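Local coordinates for protein CghA (Chaetomium globosum, PDB 6KBC) that belongs to the Diels-Alderase family, is built from two calycin-like beta domains, and holds the ligand WK1 in a pocket, at residues 41-51 with 63-71; 181-192 with 222-233. All blocks are in the same frame, centred on the assembly; numbering follows the deposited sequence.

From the N terminus, interaction 1 comes first. It closes the hairpin of strands 46-54 and 60-69 through a short connection. Interaction 2 opens only after interaction 1 has closed. It joins strand 181-200 to strand 223-231 across a longer excursion that includes strand 210-216. The two contacts are thus in series, neither nested nor crossed. They still meet in space, because strand 223-231 also pairs antiparallel with strand 46-54. Leu50 N lies 2.8 Å from Asp227 O, a probable hydrogen bond. The order across the sheet is therefore 60-69, 46-54, 223-231, 181-200. Both contacts touch WK1, and all four segments belong to the N-terminal calycin-like part of the chain.

Interaction 1: residues 41-51 with 63-71; sequences LSPTAVETWLF and TVSFFRDGS. With WK1 ((2S)-3-[(2S,4E)-4-[[(1R,2S,4aR,6S,8R,8aS)-2-[(E)-but-2-en-2-yl]-6,8-dimethyl-1,2,4a,5,6,7,8,8a-octahydronaphthalen-1-yl]-oxidanyl-methylidene]-3,5-bis(oxidanylidene)pyrrolidin-2-yl]-2-methyl-2-oxidanyl-propanoic acid), chain B.
Glu47 and Arg68 face each other in a hydrogen-bonded antiparallel pair. Their backbones exchange two bonds, Glu47 N to Arg68 O at 2.8 Å and Arg68 N to Glu47 O at 2.9 Å. Their charged ends are joined through a water, which donates to Glu47 OE1 and accepts from Arg68 NH1 in the guanidinium plane. Glu47 OE2 also forms a salt bridge with Arg228, and Arg68 NH1 bonds Ser8 OG. The same double bonding recurs at Trp49 with Phe66 and at Phe51 with Val64. Gly70 N donates to Ala45 O (2.8 Å), which extends the pairing to the open end of the hairpin. There Ser42 OG accepts from Thr44 N in an ST turn.

This is an antiparallel beta hairpin of the calycin-like N-terminal domain, and one of its faces lines the WK1 pocket. On that face, with chi1 at -72°, Ser65 OG stands beside its own backbone N and donates to WK1 O5 (2.7 Å). Thr48 and Phe67 lie side by side. Thr48 OG1 meets the ring edge at Phe67 CE1 (3.3 Å), while Ser65 CB sits over one ring face. Phe67 CE1 also reaches WK1 C11 at 3.6 Å.

The other face carries Trp49, Phe51 and Phe66 beside the Glu47-Arg68 pair. Phe51 and Phe66 meet rim to rim, with planes at 87° and Phe51 CD1 3.7 Å from Phe66 CE1. Phe135 stacks on Trp49 and meets Phe66 edge-to-face.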
loop_
_atom_site.group_PDB
_atom_site.type_symbol
_atom_site.label_atom_id
_atom_site.label_comp_id
_atom_site.label_asym_id
_atom_site.label_seq_id
_atom_site.Cartn_x
_atom_site.Cartn_y
_atom_site.Cartn_z
ATOM N N LEU A 41 3.480 8.838 -20.697
ATOM C CA LEU A 41 4.003 8.148 -19.525
ATOM C C LEU A 41 5.499 7.919 -19.705
ATOM O O LEU A 41 5.924 7.290 -20.682
ATOM C CB LEU A 41 3.271 6.827 -19.281
ATOM C CG LEU A 41 3.743 6.027 -18.055
ATOM C CD1 LEU A 41 3.388 6.732 -16.743
ATOM C CD2 LEU A 41 3.168 4.621 -18.083
ATOM N N SER A 42 6.286 8.436 -18.768
ATOM C CA SER A 42 7.720 8.196 -18.782
ATOM C C SER A 42 8.000 6.696 -18.775
ATOM O O SER A 42 7.321 5.937 -18.073
ATOM C CB SER A 42 8.392 8.855 -17.577
ATOM O OG SER A 42 9.704 8.344 -17.397
ATOM N N PRO A 43 8.988 6.231 -19.544
ATOM C CA PRO A 43 9.271 4.788 -19.583
ATOM C C PRO A 43 9.909 4.250 -18.310
ATOM O O PRO A 43 10.080 3.032 -18.203
ATOM C CB PRO A 43 10.223 4.653 -20.778
ATOM C CG PRO A 43 10.899 5.978 -20.861
ATOM C CD PRO A 43 9.869 6.998 -20.439
ATOM N N THR A 44 10.275 5.101 -17.353
ATOM C CA THR A 44 10.801 4.629 -16.076
ATOM C C THR A 44 9.906 5.022 -14.911
ATOM O O THR A 44 10.311 4.864 -13.752
ATOM C CB THR A 44 12.207 5.172 -15.814
ATOM O OG1 THR A 44 12.149 6.600 -15.736
ATOM C CG2 THR A 44 13.159 4.752 -16.929
ATOM N N ALA A 45 8.723 5.559 -15.182
ATOM C CA ALA A 45 7.847 6.003 -14.113
ATOM C C ALA A 45 6.840 4.917 -13.765
ATOM O O ALA A 45 6.546 4.017 -14.557
ATOM C CB ALA A 45 7.114 7.289 -14.496
ATOM N N VAL A 46 6.322 5.002 -12.549
ATOM C CA VAL A 46 5.235 4.140 -12.108
ATOM C C VAL A 46 4.304 4.968 -11.244
ATOM O O VAL A 46 4.755 5.720 -10.373
ATOM C CB VAL A 46 5.743 2.886 -11.370
ATOM C CG1 VAL A 46 6.493 3.262 -10.108
ATOM C CG2 VAL A 46 4.562 1.987 -11.014
ATOM N N GLU A 47 3.012 4.881 -11.533
ATOM C CA GLU A 47 1.982 5.499 -10.723
ATOM C C GLU A 47 1.103 4.393 -10.165
ATOM O O GLU A 47 0.808 3.413 -10.860
ATOM C CB GLU A 47 1.153 6.494 -11.541
ATOM C CG GLU A 47 2.008 7.600 -12.129
ATOM C CD GLU A 47 1.270 8.912 -12.262
ATOM O OE1 GLU A 47 1.083 9.372 -13.404
ATOM O OE2 GLU A 47 0.913 9.500 -11.227
ATOM N N THR A 48 0.717 4.542 -8.903
ATOM C CA THR A 48 -0.030 3.519 -8.188
ATOM C C THR A 48 -1.167 4.168 -7.418
ATOM O O THR A 48 -0.964 5.165 -6.719
ATOM C CB THR A 48 0.877 2.734 -7.226
ATOM O OG1 THR A 48 2.041 2.287 -7.930
ATOM C CG2 THR A 48 0.137 1.528 -6.659
ATOM N N TRP A 49 -2.363 3.608 -7.574
ATOM C CA TRP A 49 -3.510 3.904 -6.729
ATOM C C TRP A 49 -3.893 2.603 -6.044
ATOM O O TRP A 49 -4.273 1.640 -6.716
ATOM C CB TRP A 49 -4.692 4.441 -7.548
ATOM C CG TRP A 49 -4.426 5.754 -8.237
ATOM C CD1 TRP A 49 -4.845 6.994 -7.835
ATOM C CD2 TRP A 49 -3.684 5.952 -9.441
ATOM N NE1 TRP A 49 -4.416 7.946 -8.724
ATOM C CE2 TRP A 49 -3.697 7.334 -9.716
ATOM C CE3 TRP A 49 -3.007 5.096 -10.314
ATOM C CZ2 TRP A 49 -3.058 7.878 -10.827
ATOM C CZ3 TRP A 49 -2.375 5.640 -11.418
ATOM C CH2 TRP A 49 -2.401 7.015 -11.660
ATOM N N LEU A 50 -3.774 2.564 -4.722
ATOM C CA LEU A 50 -4.008 1.339 -3.965
ATOM C C LEU A 50 -5.268 1.473 -3.124
ATOM O O LEU A 50 -5.470 2.488 -2.452
ATOM C CB LEU A 50 -2.817 1.013 -3.047
ATOM C CG LEU A 50 -2.910 -0.202 -2.104
ATOM C CD1 LEU A 50 -1.503 -0.788 -1.885
ATOM C CD2 LEU A 50 -3.560 0.148 -0.747
ATOM N N PHE A 51 -6.088 0.423 -3.125
ATOM C CA PHE A 51 -7.300 0.367 -2.313
ATOM C C PHE A 51 -7.341 -0.995 -1.645
ATOM O O PHE A 51 -7.135 -2.011 -2.308
ATOM C CB PHE A 51 -8.584 0.553 -3.146
ATOM C CG PHE A 51 -8.625 1.826 -3.952
ATOM C CD1 PHE A 51 -7.978 1.908 -5.174
ATOM C CD2 PHE A 51 -9.341 2.925 -3.498
ATOM C CE1 PHE A 51 -8.028 3.089 -5.924
ATOM C CE2 PHE A 51 -9.400 4.102 -4.240
ATOM C CZ PHE A 51 -8.740 4.179 -5.453
ATOM N N THR A 63 -6.817 -6.521 -1.600
ATOM C CA THR A 63 -6.076 -5.338 -1.994
ATOM C C THR A 63 -5.990 -5.320 -3.509
ATOM O O THR A 63 -5.889 -6.368 -4.152
ATOM C CB THR A 63 -4.678 -5.292 -1.353
ATOM O OG1 THR A 63 -4.082 -4.009 -1.596
ATOM C CG2 THR A 63 -3.769 -6.398 -1.901
ATOM N N VAL A 64 -6.076 -4.124 -4.066
ATOM C CA VAL A 64 -5.886 -3.915 -5.489
ATOM C C VAL A 64 -4.979 -2.708 -5.647
ATOM O O VAL A 64 -5.134 -1.704 -4.942
ATOM C CB VAL A 64 -7.239 -3.713 -6.217
ATOM C CG1 VAL A 64 -8.031 -2.569 -5.583
ATOM C CG2 VAL A 64 -7.025 -3.475 -7.692
ATOM N N SER A 65 -4.006 -2.821 -6.537
ATOM C CA SER A 65 -3.198 -1.683 -6.934
ATOM C C SER A 65 -3.471 -1.440 -8.406
ATOM O O SER A 65 -3.303 -2.350 -9.225
ATOM C CB SER A 65 -1.701 -1.926 -6.678
ATOM O OG SER A 65 -1.431 -1.889 -5.286
ATOM N N PHE A 66 -3.939 -0.239 -8.727
ATOM C CA PHE A 66 -4.063 0.198 -10.107
ATOM C C PHE A 66 -2.729 0.802 -10.529
ATOM O O PHE A 66 -2.286 1.802 -9.951
ATOM C CB PHE A 66 -5.189 1.214 -10.261
ATOM C CG PHE A 66 -6.560 0.653 -9.978
ATOM C CD1 PHE A 66 -7.037 0.577 -8.679
ATOM C CD2 PHE A 66 -7.376 0.212 -11.016
ATOM C CE1 PHE A 66 -8.317 0.072 -8.410
ATOM C CE2 PHE A 66 -8.653 -0.293 -10.755
ATOM C CZ PHE A 66 -9.117 -0.364 -9.452
ATOM N N PHE A 67 -2.101 0.197 -11.532
ATOM C CA PHE A 67 -0.757 0.552 -11.960
ATOM C C PHE A 67 -0.767 1.213 -13.332
ATOM O O PHE A 67 -1.468 0.764 -14.246
ATOM C CB PHE A 67 0.144 -0.684 -12.042
ATOM C CG PHE A 67 0.590 -1.226 -10.716
ATOM C CD1 PHE A 67 1.234 -0.414 -9.796
ATOM C CD2 PHE A 67 0.415 -2.569 -10.413
ATOM C CE1 PHE A 67 1.679 -0.931 -8.578
ATOM C CE2 PHE A 67 0.858 -3.090 -9.203
ATOM C CZ PHE A 67 1.491 -2.269 -8.286
ATOM N N ARG A 68 0.025 2.273 -13.464
ATOM C CA ARG A 68 0.598 2.702 -14.736
ATOM C C ARG A 68 2.109 2.580 -14.575
ATOM O O ARG A 68 2.723 3.379 -13.861
ATOM C CB ARG A 68 0.194 4.134 -15.080
ATOM C CG ARG A 68 -1.275 4.332 -15.426
ATOM C CD ARG A 68 -1.542 5.810 -15.508
ATOM N NE ARG A 68 -2.841 6.131 -16.087
ATOM C CZ ARG A 68 -3.185 7.353 -16.471
ATOM N NH1 ARG A 68 -2.316 8.348 -16.338
ATOM N NH2 ARG A 68 -4.386 7.589 -16.987
ATOM N N ASP A 69 2.702 1.574 -15.211
ATOM C CA ASP A 69 4.130 1.279 -15.071
ATOM C C ASP A 69 4.791 1.423 -16.441
ATOM O O ASP A 69 4.653 0.547 -17.304
ATOM C CB ASP A 69 4.340 -0.117 -14.485
ATOM C CG ASP A 69 5.795 -0.390 -14.095
ATOM O OD1 ASP A 69 6.694 0.361 -14.527
ATOM O OD2 ASP A 69 6.042 -1.367 -13.353
ATOM N N GLY A 70 5.519 2.527 -16.628
ATOM C CA GLY A 70 6.162 2.769 -17.909
ATOM C C GLY A 70 7.170 1.696 -18.262
ATOM O O GLY A 70 7.257 1.264 -19.413
ATOM N N SER A 71 7.911 1.212 -17.268
ATOM C CA SER A 71 8.969 0.242 -17.537
ATOM C C SER A 71 8.460 -1.112 -18.005
ATOM O O SER A 71 9.251 -1.893 -18.540
ATOM C CB SER A 71 9.836 0.032 -16.301
ATOM O OG SER A 71 9.077 -0.495 -15.226
HETATM O O WK1 B . 1.445 -9.034 -8.383
HETATM C C17 WK1 B . 0.906 -8.678 -7.367
HETATM O O1 WK1 B . -0.232 -8.956 -7.113
HETATM C C19 WK1 B . 1.649 -7.882 -6.374
HETATM O O2 WK1 B . 2.990 -7.736 -6.699
HETATM C C18 WK1 B . 1.627 -8.602 -5.061
HETATM C C20 WK1 B . 0.958 -6.547 -6.404
HETATM C C22 WK1 B . 1.302 -5.741 -5.219
HETATM N N WK1 B . 0.583 -4.500 -5.003
HETATM C C21 WK1 B . 1.442 -3.538 -4.685
HETATM O O5 WK1 B . 1.056 -2.313 -4.411
HETATM C C23 WK1 B . 2.679 -5.331 -5.060
HETATM O O4 WK1 B . 3.733 -6.113 -5.180
HETATM C C24 WK1 B . 2.849 -3.967 -4.698
HETATM C C16 WK1 B . 4.102 -3.269 -4.431
HETATM O O3 WK1 B . 5.183 -3.943 -4.514
HETATM C C9 WK1 B . 4.097 -1.879 -3.949
HETATM C C8 WK1 B . 3.895 -2.115 -2.425
HETATM C C12 WK1 B . 2.945 -3.202 -1.966
HETATM C C13 WK1 B . 1.694 -2.963 -1.643
HETATM C C90 WK1 B . 0.782 -4.056 -1.202
HETATM C C14 WK1 B . 3.420 -4.608 -1.870
HETATM C C7 WK1 B . 5.190 -2.407 -1.730
HETATM C C6 WK1 B . 6.191 -1.582 -1.889
HETATM C C3 WK1 B . 6.065 -0.566 -2.979
HETATM C C4 WK1 B . 5.375 -1.097 -4.218
HETATM C C5 WK1 B . 5.058 0.100 -5.093
HETATM C C11 WK1 B . 4.546 -0.357 -6.423
HETATM C C2 WK1 B . 7.309 0.216 -3.312
HETATM C C1 WK1 B . 6.818 1.467 -3.970
HETATM C C10 WK1 B . 7.859 2.511 -4.203
HETATM C C WK1 B . 6.207 1.071 -5.279
HETATM O O HOH W 1 0.531 8.315 -15.945
#

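Interaction 2: residues 181-192 with 222-233. With WK1 ((2S)-3-[(2S,4E)-4-[[(1R,2S,4aR,6S,8R,8aS)-2-[(E)-but-2-en-2-yl]-6,8-dimethyl-1,2,4a,5,6,7,8,8a-octahydronaphthalen-1-yl]-oxidanyl-methylidene]-3,5-bis(oxidanylidene)pyrrolidin-2-yl]-2-methyl-2-oxidanyl-propanoic acid), chain B.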
loop_
_atom_site.group_PDB
_atom_site.type_symbol
_atom_site.label_atom_id
_atom_site.label_comp_id
_atom_site.label_asym_id
_atom_site.label_seq_id
_atom_site.Cartn_x
_atom_site.Cartn_y
_atom_site.Cartn_z
ATOM N N ALA A 181 10.725 10.017 -4.479
ATOM C CA ALA A 181 9.788 8.915 -4.647
ATOM C C ALA A 181 8.674 9.090 -3.624
ATOM O O ALA A 181 8.940 9.408 -2.462
ATOM C CB ALA A 181 10.498 7.564 -4.468
ATOM N N TYR A 182 7.425 8.909 -4.053
ATOM C CA TYR A 182 6.284 9.314 -3.243
ATOM C C TYR A 182 5.368 8.136 -2.982
ATOM O O TYR A 182 5.059 7.362 -3.893
ATOM C CB TYR A 182 5.514 10.461 -3.891
ATOM C CG TYR A 182 6.448 11.567 -4.271
ATOM C CD1 TYR A 182 6.788 12.553 -3.353
ATOM C CD2 TYR A 182 7.037 11.593 -5.522
ATOM C CE1 TYR A 182 7.677 13.552 -3.690
ATOM C CE2 TYR A 182 7.928 12.588 -5.866
ATOM C CZ TYR A 182 8.241 13.560 -4.953
ATOM O OH TYR A 182 9.130 14.546 -5.308
ATOM N N TRP A 183 4.996 7.987 -1.718
ATOM C CA TRP A 183 3.973 7.047 -1.293
ATOM C C TRP A 183 3.373 7.622 -0.026
ATOM O O TRP A 183 4.081 7.840 0.958
ATOM C CB TRP A 183 4.538 5.647 -1.046
ATOM C CG TRP A 183 3.481 4.675 -0.648
ATOM C CD1 TRP A 183 2.726 4.699 0.495
ATOM C CD2 TRP A 183 3.040 3.544 -1.394
ATOM N NE1 TRP A 183 1.850 3.644 0.501
ATOM C CE2 TRP A 183 2.024 2.918 -0.644
ATOM C CE3 TRP A 183 3.418 2.984 -2.614
ATOM C CZ2 TRP A 183 1.366 1.778 -1.088
ATOM C CZ3 TRP A 183 2.771 1.856 -3.050
ATOM C CH2 TRP A 183 1.745 1.268 -2.294
ATOM N N PHE A 184 2.077 7.896 -0.050
ATOM C CA PHE A 184 1.414 8.379 1.142
ATOM C C PHE A 184 -0.046 7.950 1.041
ATOM O O PHE A 184 -0.435 7.230 0.116
ATOM C CB PHE A 184 1.609 9.893 1.288
ATOM C CG PHE A 184 1.079 10.671 0.124
ATOM C CD1 PHE A 184 1.887 10.925 -0.985
ATOM C CD2 PHE A 184 -0.235 11.109 0.112
ATOM C CE1 PHE A 184 1.390 11.614 -2.082
ATOM C CE2 PHE A 184 -0.736 11.808 -0.973
ATOM C CZ PHE A 184 0.074 12.064 -2.067
ATOM N N ARG A 185 -0.861 8.402 1.980
ATOM C CA ARG A 185 -2.195 7.834 2.149
ATOM C C ARG A 185 -3.259 8.912 2.027
ATOM O O ARG A 185 -3.549 9.623 3.007
ATOM C CB ARG A 185 -2.279 7.112 3.492
ATOM C CG ARG A 185 -1.395 5.858 3.492
ATOM C CD ARG A 185 -1.096 5.347 4.888
ATOM N NE ARG A 185 -0.242 6.262 5.626
ATOM C CZ ARG A 185 1.087 6.266 5.556
ATOM N NH1 ARG A 185 1.715 5.387 4.787
ATOM N NH2 ARG A 185 1.776 7.152 6.258
ATOM N N PRO A 186 -3.867 9.071 0.854
ATOM C CA PRO A 186 -4.985 10.024 0.738
ATOM C C PRO A 186 -6.114 9.728 1.703
ATOM O O PRO A 186 -6.753 10.662 2.210
ATOM C CB PRO A 186 -5.416 9.860 -0.722
ATOM C CG PRO A 186 -4.150 9.486 -1.423
ATOM C CD PRO A 186 -3.476 8.525 -0.457
ATOM N N ILE A 187 -6.389 8.455 1.975
ATOM C CA ILE A 187 -7.299 8.077 3.047
ATOM C C ILE A 187 -6.583 7.081 3.945
ATOM O O ILE A 187 -6.357 5.928 3.550
ATOM C CB ILE A 187 -8.618 7.494 2.535
ATOM C CG1 ILE A 187 -9.308 8.494 1.605
ATOM C CG2 ILE A 187 -9.493 7.156 3.715
ATOM C CD1 ILE A 187 -10.424 7.880 0.788
ATOM N N ALA A 188 -6.245 7.527 5.152
ATOM C CA ALA A 188 -5.459 6.725 6.078
ATOM C C ALA A 188 -6.265 5.553 6.611
ATOM O O ALA A 188 -5.730 4.448 6.767
ATOM C CB ALA A 188 -4.975 7.608 7.228
ATOM N N MET A 189 -7.552 5.774 6.899
ATOM C CA MET A 189 -8.366 4.771 7.575
ATOM C C MET A 189 -9.821 4.955 7.161
ATOM O O MET A 189 -10.343 6.075 7.198
ATOM C CB MET A 189 -8.235 4.906 9.094
ATOM C CG MET A 189 -9.002 3.868 9.896
ATOM S SD MET A 189 -8.596 2.169 9.443
ATOM C CE MET A 189 -9.263 1.413 10.941
ATOM N N ALA A 190 -10.475 3.862 6.787
ATOM C CA ALA A 190 -11.857 3.926 6.340
ATOM C C ALA A 190 -12.606 2.695 6.821
ATOM O O ALA A 190 -12.026 1.611 6.942
ATOM C CB ALA A 190 -11.934 4.010 4.813
ATOM N N ASN A 191 -13.898 2.869 7.115
ATOM C CA ASN A 191 -14.795 1.721 7.114
ATOM C C ASN A 191 -14.849 1.167 5.710
ATOM O O ASN A 191 -15.070 1.907 4.750
ATOM C CB ASN A 191 -16.219 2.092 7.552
ATOM C CG ASN A 191 -16.300 2.472 8.992
ATOM O OD1 ASN A 191 -16.969 3.445 9.348
ATOM N ND2 ASN A 191 -15.613 1.720 9.847
ATOM N N ALA A 192 -14.645 -0.131 5.580
ATOM C CA ALA A 192 -14.600 -0.754 4.275
ATOM C C ALA A 192 -15.783 -1.696 4.127
ATOM O O ALA A 192 -16.195 -2.355 5.087
ATOM C CB ALA A 192 -13.279 -1.505 4.072
ATOM N N ALA A 222 -14.938 -3.880 9.127
ATOM C CA ALA A 222 -13.887 -4.061 8.136
ATOM C C ALA A 222 -13.290 -2.703 7.794
ATOM O O ALA A 222 -13.989 -1.685 7.768
ATOM C CB ALA A 222 -14.430 -4.740 6.880
ATOM N N PHE A 223 -11.985 -2.682 7.557
ATOM C CA PHE A 223 -11.280 -1.419 7.429
ATOM C C PHE A 223 -10.278 -1.501 6.289
ATOM O O PHE A 223 -9.886 -2.583 5.831
ATOM C CB PHE A 223 -10.578 -1.036 8.746
ATOM C CG PHE A 223 -9.430 -1.952 9.115
ATOM C CD1 PHE A 223 -9.657 -3.129 9.826
ATOM C CD2 PHE A 223 -8.130 -1.634 8.751
ATOM C CE1 PHE A 223 -8.600 -3.977 10.163
ATOM C CE2 PHE A 223 -7.058 -2.479 9.086
ATOM C CZ PHE A 223 -7.291 -3.653 9.788
ATOM N N GLY A 224 -9.848 -0.333 5.850
ATOM C CA GLY A 224 -8.887 -0.273 4.773
ATOM C C GLY A 224 -8.526 1.168 4.522
ATOM O O GLY A 224 -8.939 2.069 5.257
ATOM N N GLY A 225 -7.753 1.377 3.479
ATOM C CA GLY A 225 -7.339 2.739 3.153
ATOM C C GLY A 225 -7.067 2.881 1.686
ATOM O O GLY A 225 -7.163 1.905 0.964
ATOM N N MET A 226 -6.732 4.095 1.300
ATOM C CA MET A 226 -6.385 4.405 -0.091
ATOM C C MET A 226 -4.972 4.982 -0.063
ATOM O O MET A 226 -4.739 5.889 0.690
ATOM C CB MET A 226 -7.372 5.397 -0.692
ATOM C CG MET A 226 -7.261 5.480 -2.177
ATOM S SD MET A 226 -6.042 6.676 -2.627
ATOM C CE MET A 226 -5.628 6.147 -4.279
ATOM N N ASP A 227 -4.063 4.347 -0.786
ATOM C CA ASP A 227 -2.650 4.778 -0.846
ATOM C C ASP A 227 -2.366 5.292 -2.254
ATOM O O ASP A 227 -2.875 4.737 -3.183
ATOM C CB ASP A 227 -1.688 3.665 -0.453
ATOM C CG ASP A 227 -1.751 3.257 1.007
ATOM O OD1 ASP A 227 -2.798 3.308 1.580
ATOM O OD2 ASP A 227 -0.738 2.899 1.532
ATOM N N ARG A 228 -1.509 6.287 -2.339
ATOM C CA ARG A 228 -1.192 6.925 -3.610
ATOM C C ARG A 228 0.314 7.035 -3.725
ATOM O O ARG A 228 0.974 7.485 -2.785
ATOM C CB ARG A 228 -1.840 8.309 -3.706
ATOM C CG ARG A 228 -1.402 9.149 -4.890
ATOM C CD ARG A 228 -1.781 8.544 -6.221
ATOM N NE ARG A 228 -1.656 9.556 -7.271
ATOM C CZ ARG A 228 -0.929 9.427 -8.379
ATOM N NH1 ARG A 228 -0.244 8.322 -8.623
ATOM N NH2 ARG A 228 -0.896 10.419 -9.262
ATOM N N SER A 229 0.847 6.633 -4.872
ATOM C CA SER A 229 2.282 6.615 -5.073
ATOM C C SER A 229 2.609 7.017 -6.501
ATOM O O SER A 229 1.834 6.768 -7.432
ATOM C CB SER A 229 2.863 5.235 -4.791
ATOM O OG SER A 229 4.249 5.171 -5.111
ATOM N N TRP A 230 3.772 7.640 -6.662
ATOM C CA TRP A 230 4.359 7.779 -7.988
ATOM C C TRP A 230 5.866 7.954 -7.851
ATOM O O TRP A 230 6.350 8.556 -6.891
ATOM C CB TRP A 230 3.724 8.940 -8.762
ATOM C CG TRP A 230 4.055 10.295 -8.232
ATOM C CD1 TRP A 230 5.065 11.117 -8.646
ATOM C CD2 TRP A 230 3.351 11.009 -7.209
ATOM N NE1 TRP A 230 5.036 12.294 -7.933
ATOM C CE2 TRP A 230 3.998 12.248 -7.040
ATOM C CE3 TRP A 230 2.246 10.713 -6.405
ATOM C CZ2 TRP A 230 3.574 13.191 -6.106
ATOM C CZ3 TRP A 230 1.829 11.645 -5.487
ATOM C CH2 TRP A 230 2.488 12.871 -5.344
ATOM N N LEU A 231 6.592 7.408 -8.822
ATOM C CA LEU A 231 8.050 7.418 -8.879
ATOM C C LEU A 231 8.454 7.645 -10.328
ATOM O O LEU A 231 7.881 7.009 -11.225
ATOM C CB LEU A 231 8.651 6.087 -8.418
ATOM C CG LEU A 231 8.694 5.757 -6.948
ATOM C CD1 LEU A 231 7.353 5.146 -6.539
ATOM C CD2 LEU A 231 9.838 4.771 -6.739
ATOM N N PRO A 232 9.438 8.503 -10.589
ATOM C CA PRO A 232 9.941 8.670 -11.960
ATOM C C PRO A 232 11.060 7.711 -12.332
ATOM O O PRO A 232 11.587 7.809 -13.441
ATOM C CB PRO A 232 10.457 10.114 -11.945
ATOM C CG PRO A 232 10.933 10.305 -10.551
ATOM C CD PRO A 232 10.006 9.499 -9.665
ATOM N N MET A 233 11.417 6.833 -11.394
ATOM C CA MET A 233 12.489 5.834 -11.597
ATOM C C MET A 233 11.969 4.437 -11.267
ATOM O O MET A 233 11.023 4.324 -10.516
ATOM C CB MET A 233 13.721 6.153 -10.747
ATOM C CG MET A 233 13.599 5.784 -9.286
ATOM S SD MET A 233 12.558 6.849 -8.314
ATOM C CE MET A 233 13.551 8.310 -8.100
HETATM O O WK1 B . 1.445 -9.034 -8.383
HETATM C C17 WK1 B . 0.906 -8.678 -7.367
HETATM O O1 WK1 B . -0.232 -8.956 -7.113
HETATM C C19 WK1 B . 1.649 -7.882 -6.374
HETATM O O2 WK1 B . 2.990 -7.736 -6.699
HETATM C C18 WK1 B . 1.627 -8.602 -5.061
HETATM C C20 WK1 B . 0.958 -6.547 -6.404
HETATM C C22 WK1 B . 1.302 -5.741 -5.219
HETATM N N WK1 B . 0.583 -4.500 -5.003
HETATM C C21 WK1 B . 1.442 -3.538 -4.685
HETATM O O5 WK1 B . 1.056 -2.313 -4.411
HETATM C C23 WK1 B . 2.679 -5.331 -5.060
HETATM O O4 WK1 B . 3.733 -6.113 -5.180
HETATM C C24 WK1 B . 2.849 -3.967 -4.698
HETATM C C16 WK1 B . 4.102 -3.269 -4.431
HETATM O O3 WK1 B . 5.183 -3.943 -4.514
HETATM C C9 WK1 B . 4.097 -1.879 -3.949
HETATM C C8 WK1 B . 3.895 -2.115 -2.425
HETATM C C12 WK1 B . 2.945 -3.202 -1.966
HETATM C C13 WK1 B . 1.694 -2.963 -1.643
HETATM C C90 WK1 B . 0.782 -4.056 -1.202
HETATM C C14 WK1 B . 3.420 -4.608 -1.870
HETATM C C7 WK1 B . 5.190 -2.407 -1.730
HETATM C C6 WK1 B . 6.191 -1.582 -1.889
HETATM C C3 WK1 B . 6.065 -0.566 -2.979
HETATM C C4 WK1 B . 5.375 -1.097 -4.218
HETATM C C5 WK1 B . 5.058 0.100 -5.093
HETATM C C11 WK1 B . 4.546 -0.357 -6.423
HETATM C C2 WK1 B . 7.309 0.216 -3.312
HETATM C C1 WK1 B . 6.818 1.467 -3.970
HETATM C C10 WK1 B . 7.859 2.511 -4.203
HETATM C C WK1 B . 6.207 1.071 -5.279
HETATM O O HOH W 2 0.935 2.627 3.821
HETATM O O HOH W 3 -4.146 4.397 3.580
HETATM O O HOH W 4 -17.167 -2.991 7.625
#
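Tyr182 and Trp230 begin an antiparallel pairing in which strand 181-185 runs at 175° to strand 223-231, and two beta bulges, between Phe184 and Ile187 and between Ile187 and Ala190, accompany the corner at 186-188.

Tyr182 O accepts twice, from Trp230 N and from Ser229 OG. The hydroxyl comes in the carbonyl plane at 2.6 Å, whereas Trp230 N lies above that plane. Ser229 OG is anti to its own backbone N (chi1 174°), which lets it reach the carbonyl of Tyr182 on the neighbouring strand.

Trp183 NE1 donates to Asp227 OD2 at 2.9 Å, on the anti side of the carboxylate. Ring and carboxylate are turned 74° apart. A water donates to the same Asp227 OD2 and accepts from Arg185 NH1, which also bonds Asn272 O. Asp227 OD1 has a salt bridge to Arg246, so the buried carboxylate is held at both oxygens.

Tyr182, Phe184 and Trp230 form an aromatic cluster on the opposite face. Tyr182 CB points a CH at the six-membered ring of Trp230, 3.8 Å from the centroid and almost on the normal. The Tyr182 ring is slid aside, with its plane nearly parallel to that of the indole's five-membered ring. Phe184 meets the indole rim to rim, CE1 to Trp230 CZ3 at 3.4 Å.

At the corner, Pro186 CG packs against Met226 SD (3.6 Å). Past it, Met189 makes an oblique Met-aromatic contact with Phe223, and its CE reaches Phe223 CB at 3.5 Å.

On the ligand side, Trp183 CZ3 lies 3.5 Å from WK1 C5, and Leu231 CD1 reaches WK1 C10. The arrangement is a bulged antiparallel strand pair of a calycin-like domain, whose end with Trp183 and Leu231 lines part of the WK1 pocket.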